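Local coordinates for protein phosphoribosylaminoimidazole carboxylase, ATPase subunit (Thermus thermophilus, PDB 3AW8) that probably catalyses the ATP-dependent carboxylation of 5-aminoimidazole ribonucleotide with bicarbonate to N5-carboxyaminoimidazole ribonucleotide in purine biosynthesis, at residues E100-P112 with L245-M259. Sequence-based numbering, arbitrary orientation.
Sequences EKTFFQGLGVPTP and LEFFQVGEELLFNEM. With AMP (adenosine monophosphate), chain C.
Phe-104, on helix 97-107, and Phe-256, on the edge strand 253-260, illustrate how an aromatic stack can form the centre of a helix-sheet contact, with polar bonds around it. Their rings lie face to face, centroids 3.7 Å apart and planes 7° from parallel. With CG of Phe-256 anti to the backbone N (chi1 168°), its ring is carried toward the helix, where CG of Glu-100 meets its edge. Around Phe-104, Met-259 CE abuts the ring edge at CE1 (3.5 Å), while Leu-245 CD1 packs against CZ. With only the methyl of an alanine at Phe-104, one face of the Phe-256 ring would probably lose its stacking partner and a gap would open beside Leu-245 and Met-259. Farther along, Pro-110 CB packs on Leu-255 CD2 (3.5 Å).

Polar bonds flank this apolar centre. From the helix, Glu-100 extends its chain so that Met-259 N donates a hydrogen bond to OE1 (2.6 Å) from above the carboxylate plane, and Lys-101 NZ makes a weak bond to Phe-256 O. Beyond the helix, Phe-256 N donates to Pro-110 O at 2.7 Å.

At the classic beta bulge that Asn-257 and Glu-258 form opposite Glu-246, Glu-258 points its CB away from the helix segment, and its OE1 lies 2.8 Å from AMP O1P; on the neighbouring strand, Phe-248 CZ approaches AMP C5. The chemistry thus ties the helix and the loop after it to the nucleotide-binding hairpin of the ATP-grasp domain through a buried stack and two backbone amides, one to each.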
loop_
_atom_site.group_PDB
_atom_site.type_symbol
_atom_site.label_atom_id
_atom_site.label_comp_id
_atom_site.label_asym_id
_atom_site.label_seq_id
_atom_site.Cartn_x
_atom_site.Cartn_y
_atom_site.Cartn_z
ATOM N N GLU A 100 -0.110 29.219 -18.494
ATOM C CA GLU A 100 -1.092 28.339 -17.862
ATOM C C GLU A 100 -2.509 28.891 -18.029
ATOM O O GLU A 100 -3.409 28.200 -18.522
ATOM C CB GLU A 100 -0.762 28.197 -16.374
ATOM C CG GLU A 100 -1.210 26.899 -15.740
ATOM C CD GLU A 100 -0.797 26.804 -14.280
ATOM O OE1 GLU A 100 -0.858 25.696 -13.704
ATOM O OE2 GLU A 100 -0.415 27.846 -13.709
ATOM N N LYS A 101 -2.691 30.142 -17.617
ATOM C CA LYS A 101 -3.981 30.813 -17.711
ATOM C C LYS A 101 -4.491 30.927 -19.152
ATOM O O LYS A 101 -5.656 30.633 -19.428
ATOM C CB LYS A 101 -3.890 32.211 -17.093
ATOM C CG LYS A 101 -4.520 32.360 -15.715
ATOM C CD LYS A 101 -3.751 31.618 -14.644
ATOM C CE LYS A 101 -4.049 32.185 -13.256
ATOM N NZ LYS A 101 -5.498 32.153 -12.900
ATOM N N THR A 102 -3.627 31.356 -20.068
ATOM C CA THR A 102 -4.035 31.502 -21.464
ATOM C C THR A 102 -4.487 30.165 -22.019
ATOM O O THR A 102 -5.506 30.085 -22.706
ATOM C CB THR A 102 -2.896 32.032 -22.364
ATOM O OG1 THR A 102 -1.897 31.018 -22.525
ATOM C CG2 THR A 102 -2.265 33.273 -21.757
ATOM N N PHE A 103 -3.727 29.114 -21.717
ATOM C CA PHE A 103 -4.055 27.770 -22.188
ATOM C C PHE A 103 -5.471 27.345 -21.784
ATOM O O PHE A 103 -6.265 26.922 -22.628
ATOM C CB PHE A 103 -3.021 26.766 -21.663
ATOM C CG PHE A 103 -3.387 25.326 -21.904
ATOM C CD1 PHE A 103 -4.067 24.594 -20.931
ATOM C CD2 PHE A 103 -3.056 24.699 -23.099
ATOM C CE1 PHE A 103 -4.407 23.257 -21.145
ATOM C CE2 PHE A 103 -3.393 23.364 -23.320
ATOM C CZ PHE A 103 -4.070 22.642 -22.341
ATOM N N PHE A 104 -5.788 27.458 -20.497
ATOM C CA PHE A 104 -7.119 27.084 -20.030
ATOM C C PHE A 104 -8.149 28.092 -20.516
ATOM O O PHE A 104 -9.275 27.725 -20.860
ATOM C CB PHE A 104 -7.155 26.976 -18.497
ATOM C CG PHE A 104 -6.758 25.624 -17.979
ATOM C CD1 PHE A 104 -5.431 25.213 -18.008
ATOM C CD2 PHE A 104 -7.721 24.735 -17.522
ATOM C CE1 PHE A 104 -5.069 23.935 -17.594
ATOM C CE2 PHE A 104 -7.369 23.454 -17.104
ATOM C CZ PHE A 104 -6.037 23.053 -17.142
ATOM N N GLN A 105 -7.766 29.363 -20.545
ATOM C CA GLN A 105 -8.672 30.394 -21.018
ATOM C C GLN A 105 -9.040 30.062 -22.460
ATOM O O GLN A 105 -10.152 30.331 -22.904
ATOM C CB GLN A 105 -8.006 31.770 -20.951
ATOM C CG GLN A 105 -8.765 32.848 -21.709
ATOM C CD GLN A 105 -8.125 34.212 -21.567
ATOM O OE1 GLN A 105 -8.283 34.879 -20.544
ATOM N NE2 GLN A 105 -7.384 34.632 -22.589
ATOM N N GLY A 106 -8.095 29.458 -23.175
ATOM C CA GLY A 106 -8.329 29.086 -24.556
ATOM C C GLY A 106 -9.157 27.825 -24.725
ATOM O O GLY A 106 -9.673 27.559 -25.806
ATOM N N LEU A 107 -9.277 27.037 -23.664
ATOM C CA LEU A 107 -10.056 25.805 -23.716
ATOM C C LEU A 107 -11.514 26.098 -23.395
ATOM O O LEU A 107 -12.388 25.248 -23.573
ATOM C CB LEU A 107 -9.506 24.785 -22.718
ATOM C CG LEU A 107 -8.177 24.124 -23.076
ATOM C CD1 LEU A 107 -7.711 23.265 -21.915
ATOM C CD2 LEU A 107 -8.352 23.284 -24.335
ATOM N N GLY A 108 -11.767 27.311 -22.919
ATOM C CA GLY A 108 -13.124 27.696 -22.589
ATOM C C GLY A 108 -13.438 27.511 -21.120
ATOM O O GLY A 108 -14.605 27.394 -20.741
ATOM N N VAL A 109 -12.403 27.481 -20.287
ATOM C CA VAL A 109 -12.610 27.314 -18.857
ATOM C C VAL A 109 -12.338 28.635 -18.135
ATOM O O VAL A 109 -11.338 29.310 -18.390
ATOM C CB VAL A 109 -11.704 26.179 -18.267
ATOM C CG1 VAL A 109 -11.675 24.985 -19.211
ATOM C CG2 VAL A 109 -10.307 26.689 -18.019
ATOM N N PRO A 110 -13.249 29.028 -17.236
ATOM C CA PRO A 110 -13.147 30.263 -16.457
ATOM C C PRO A 110 -11.838 30.399 -15.685
ATOM O O PRO A 110 -11.330 29.430 -15.128
ATOM C CB PRO A 110 -14.350 30.175 -15.524
ATOM C CG PRO A 110 -15.355 29.435 -16.347
ATOM C CD PRO A 110 -14.520 28.338 -16.959
ATOM N N THR A 111 -11.298 31.612 -15.659
ATOM C CA THR A 111 -10.061 31.896 -14.941
ATOM C C THR A 111 -10.197 33.302 -14.386
ATOM O O THR A 111 -10.874 34.137 -14.976
ATOM C CB THR A 111 -8.821 31.876 -15.871
ATOM O OG1 THR A 111 -8.788 33.079 -16.649
ATOM C CG2 THR A 111 -8.866 30.676 -16.809
ATOM N N PRO A 112 -9.558 33.588 -13.245
ATOM C CA PRO A 112 -9.661 34.936 -12.683
ATOM C C PRO A 112 -9.183 35.945 -13.721
ATOM O O PRO A 112 -8.443 35.594 -14.640
ATOM C CB PRO A 112 -8.716 34.887 -11.484
ATOM C CG PRO A 112 -8.733 33.449 -11.091
ATOM C CD PRO A 112 -8.685 32.742 -12.418
ATOM N N LEU A 245 -5.879 19.429 -11.385
ATOM C CA LEU A 245 -6.427 20.746 -11.671
ATOM C C LEU A 245 -7.007 21.374 -10.409
ATOM O O LEU A 245 -7.868 20.792 -9.752
ATOM C CB LEU A 245 -7.517 20.623 -12.736
ATOM C CG LEU A 245 -7.200 21.043 -14.175
ATOM C CD1 LEU A 245 -5.737 20.789 -14.497
ATOM C CD2 LEU A 245 -8.131 20.298 -15.134
ATOM N N GLU A 246 -6.522 22.562 -10.074
ATOM C CA GLU A 246 -6.999 23.285 -8.906
ATOM C C GLU A 246 -7.891 24.447 -9.325
ATOM O O GLU A 246 -7.519 25.241 -10.185
ATOM C CB GLU A 246 -5.821 23.812 -8.094
ATOM C CG GLU A 246 -5.189 22.766 -7.206
ATOM C CD GLU A 246 -4.135 23.346 -6.285
ATOM O OE1 GLU A 246 -2.995 23.554 -6.750
ATOM O OE2 GLU A 246 -4.452 23.604 -5.099
ATOM N N PHE A 247 -9.071 24.545 -8.723
ATOM C CA PHE A 247 -9.994 25.632 -9.041
ATOM C C PHE A 247 -10.393 26.410 -7.791
ATOM O O PHE A 247 -10.131 25.989 -6.663
ATOM C CB PHE A 247 -11.283 25.106 -9.687
ATOM C CG PHE A 247 -11.071 24.339 -10.954
ATOM C CD1 PHE A 247 -10.772 22.983 -10.918
ATOM C CD2 PHE A 247 -11.191 24.967 -12.188
ATOM C CE1 PHE A 247 -10.600 22.258 -12.096
ATOM C CE2 PHE A 247 -11.020 24.254 -13.372
ATOM C CZ PHE A 247 -10.726 22.899 -13.328
ATOM N N PHE A 248 -11.014 27.562 -8.017
ATOM C CA PHE A 248 -11.538 28.392 -6.944
ATOM C C PHE A 248 -13.036 28.192 -7.101
ATOM O O PHE A 248 -13.541 28.241 -8.224
ATOM C CB PHE A 248 -11.226 29.868 -7.174
ATOM C CG PHE A 248 -9.818 30.244 -6.871
ATOM C CD1 PHE A 248 -9.272 29.987 -5.623
ATOM C CD2 PHE A 248 -9.038 30.883 -7.825
ATOM C CE1 PHE A 248 -7.960 30.362 -5.327
ATOM C CE2 PHE A 248 -7.725 31.262 -7.539
ATOM C CZ PHE A 248 -7.189 31.000 -6.288
ATOM N N GLN A 249 -13.748 27.940 -6.007
ATOM C CA GLN A 249 -15.193 27.766 -6.109
ATOM C C GLN A 249 -15.903 29.009 -5.594
ATOM O O GLN A 249 -15.837 29.332 -4.406
ATOM C CB GLN A 249 -15.681 26.548 -5.316
ATOM C CG GLN A 249 -17.114 26.153 -5.684
ATOM C CD GLN A 249 -17.737 25.132 -4.740
ATOM O OE1 GLN A 249 -17.129 24.114 -4.410
ATOM N NE2 GLN A 249 -18.969 25.398 -4.316
ATOM N N VAL A 250 -16.560 29.719 -6.504
ATOM C CA VAL A 250 -17.313 30.917 -6.152
ATOM C C VAL A 250 -18.752 30.595 -6.544
ATOM O O VAL A 250 -19.083 30.514 -7.733
ATOM C CB VAL A 250 -16.823 32.163 -6.935
ATOM C CG1 VAL A 250 -17.407 33.426 -6.318
ATOM C CG2 VAL A 250 -15.309 32.228 -6.923
ATOM N N GLY A 251 -19.593 30.381 -5.537
ATOM C CA GLY A 251 -20.976 30.034 -5.792
ATOM C C GLY A 251 -21.056 28.644 -6.393
ATOM O O GLY A 251 -20.892 27.642 -5.695
ATOM N N GLU A 252 -21.316 28.589 -7.692
ATOM C CA GLU A 252 -21.405 27.328 -8.414
ATOM C C GLU A 252 -20.501 27.424 -9.626
ATOM O O GLU A 252 -20.671 26.709 -10.618
ATOM C CB GLU A 252 -22.843 27.052 -8.852
ATOM C CG GLU A 252 -23.729 26.536 -7.730
ATOM C CD GLU A 252 -23.175 25.271 -7.085
ATOM O OE1 GLU A 252 -23.020 24.249 -7.794
ATOM O OE2 GLU A 252 -22.892 25.302 -5.866
ATOM N N GLU A 253 -19.533 28.327 -9.532
ATOM C CA GLU A 253 -18.576 28.528 -10.603
ATOM C C GLU A 253 -17.189 28.040 -10.216
ATOM O O GLU A 253 -16.795 28.096 -9.047
ATOM C CB GLU A 253 -18.525 30.006 -10.994
ATOM C CG GLU A 253 -19.707 30.428 -11.839
ATOM C CD GLU A 253 -19.891 29.518 -13.044
ATOM O OE1 GLU A 253 -18.943 29.413 -13.859
ATOM O OE2 GLU A 253 -20.978 28.907 -13.171
ATOM N N LEU A 254 -16.463 27.545 -11.212
ATOM C CA LEU A 254 -15.112 27.047 -11.019
ATOM C C LEU A 254 -14.158 27.882 -11.866
ATOM O O LEU A 254 -14.338 27.995 -13.080
ATOM C CB LEU A 254 -15.015 25.578 -11.451
ATOM C CG LEU A 254 -15.793 24.492 -10.703
ATOM C CD1 LEU A 254 -15.566 23.155 -11.388
ATOM C CD2 LEU A 254 -15.342 24.427 -9.252
ATOM N N LEU A 255 -13.157 28.470 -11.220
ATOM C CA LEU A 255 -12.159 29.280 -11.914
ATOM C C LEU A 255 -10.798 28.582 -11.816
ATOM O O LEU A 255 -10.263 28.402 -10.720
ATOM C CB LEU A 255 -12.060 30.665 -11.275
ATOM C CG LEU A 255 -13.352 31.459 -11.071
ATOM C CD1 LEU A 255 -13.023 32.788 -10.410
ATOM C CD2 LEU A 255 -14.050 31.677 -12.405
ATOM N N PHE A 256 -10.243 28.185 -12.958
ATOM C CA PHE A 256 -8.948 27.515 -12.975
ATOM C C PHE A 256 -7.888 28.341 -12.268
ATOM O O PHE A 256 -7.698 29.509 -12.588
ATOM C CB PHE A 256 -8.493 27.266 -14.412
ATOM C CG PHE A 256 -7.056 26.832 -14.522
ATOM C CD1 PHE A 256 -6.688 25.517 -14.266
ATOM C CD2 PHE A 256 -6.061 27.750 -14.845
ATOM C CE1 PHE A 256 -5.346 25.122 -14.332
ATOM C CE2 PHE A 256 -4.721 27.364 -14.912
ATOM C CZ PHE A 256 -4.364 26.049 -14.655
ATOM N N ASN A 257 -7.194 27.728 -11.316
ATOM C CA ASN A 257 -6.132 28.408 -10.579
ATOM C C ASN A 257 -4.757 27.869 -10.975
ATOM O O ASN A 257 -3.915 28.622 -11.451
ATOM C CB ASN A 257 -6.342 28.249 -9.067
ATOM C CG ASN A 257 -5.104 28.628 -8.253
ATOM O OD1 ASN A 257 -4.521 29.692 -8.445
ATOM N ND2 ASN A 257 -4.707 27.753 -7.336
ATOM N N GLU A 258 -4.541 26.567 -10.781
ATOM C CA GLU A 258 -3.261 25.922 -11.101
ATOM C C GLU A 258 -3.410 24.509 -11.640
ATOM O O GLU A 258 -4.394 23.823 -11.365
ATOM C CB GLU A 258 -2.374 25.820 -9.858
ATOM C CG GLU A 258 -1.585 27.051 -9.504
ATOM C CD GLU A 258 -0.641 26.806 -8.337
ATOM O OE1 GLU A 258 -1.128 26.500 -7.225
ATOM O OE2 GLU A 258 0.589 26.918 -8.536
ATOM N N MET A 259 -2.410 24.076 -12.400
ATOM C CA MET A 259 -2.390 22.724 -12.932
ATOM C C MET A 259 -1.013 22.138 -12.629
ATOM O O MET A 259 -0.007 22.846 -12.645
ATOM C CB MET A 259 -2.671 22.713 -14.442
ATOM C CG MET A 259 -1.521 23.131 -15.338
ATOM S SD MET A 259 -1.026 21.783 -16.457
ATOM C CE MET A 259 -2.165 22.005 -17.803
HETATM P P AMP C . 0.105 29.504 -5.359
HETATM O O1P AMP C . 0.180 28.019 -5.312
HETATM O O2P AMP C . -1.012 29.954 -6.438
HETATM O O3P AMP C . 1.540 30.098 -5.785
HETATM O "O5'" AMP C . -0.285 30.083 -3.891
HETATM C "C5'" AMP C . -1.587 29.584 -3.530
HETATM C "C4'" AMP C . -2.104 30.333 -2.286
HETATM O "O4'" AMP C . -2.330 31.753 -2.572
HETATM C "C3'" AMP C . -3.440 29.752 -1.788
HETATM O "O3'" AMP C . -3.447 29.671 -0.357
HETATM C "C2'" AMP C . -4.512 30.709 -2.328
HETATM O "O2'" AMP C . -5.589 30.861 -1.393
HETATM C "C1'" AMP C . -3.769 32.038 -2.590
HETATM N N9 AMP C . -4.169 32.613 -3.899
HETATM C C8 AMP C . -3.569 32.385 -5.113
HETATM N N7 AMP C . -4.175 33.049 -6.054
HETATM C C5 AMP C . -5.197 33.748 -5.521
HETATM C C6 AMP C . -6.187 34.629 -6.034
HETATM N N6 AMP C . -6.229 34.933 -7.384
HETATM N N1 AMP C . -7.088 35.166 -5.178
HETATM C C2 AMP C . -7.065 34.885 -3.867
HETATM N N3 AMP C . -6.151 34.062 -3.347
HETATM C C4 AMP C . -5.212 33.478 -4.124
#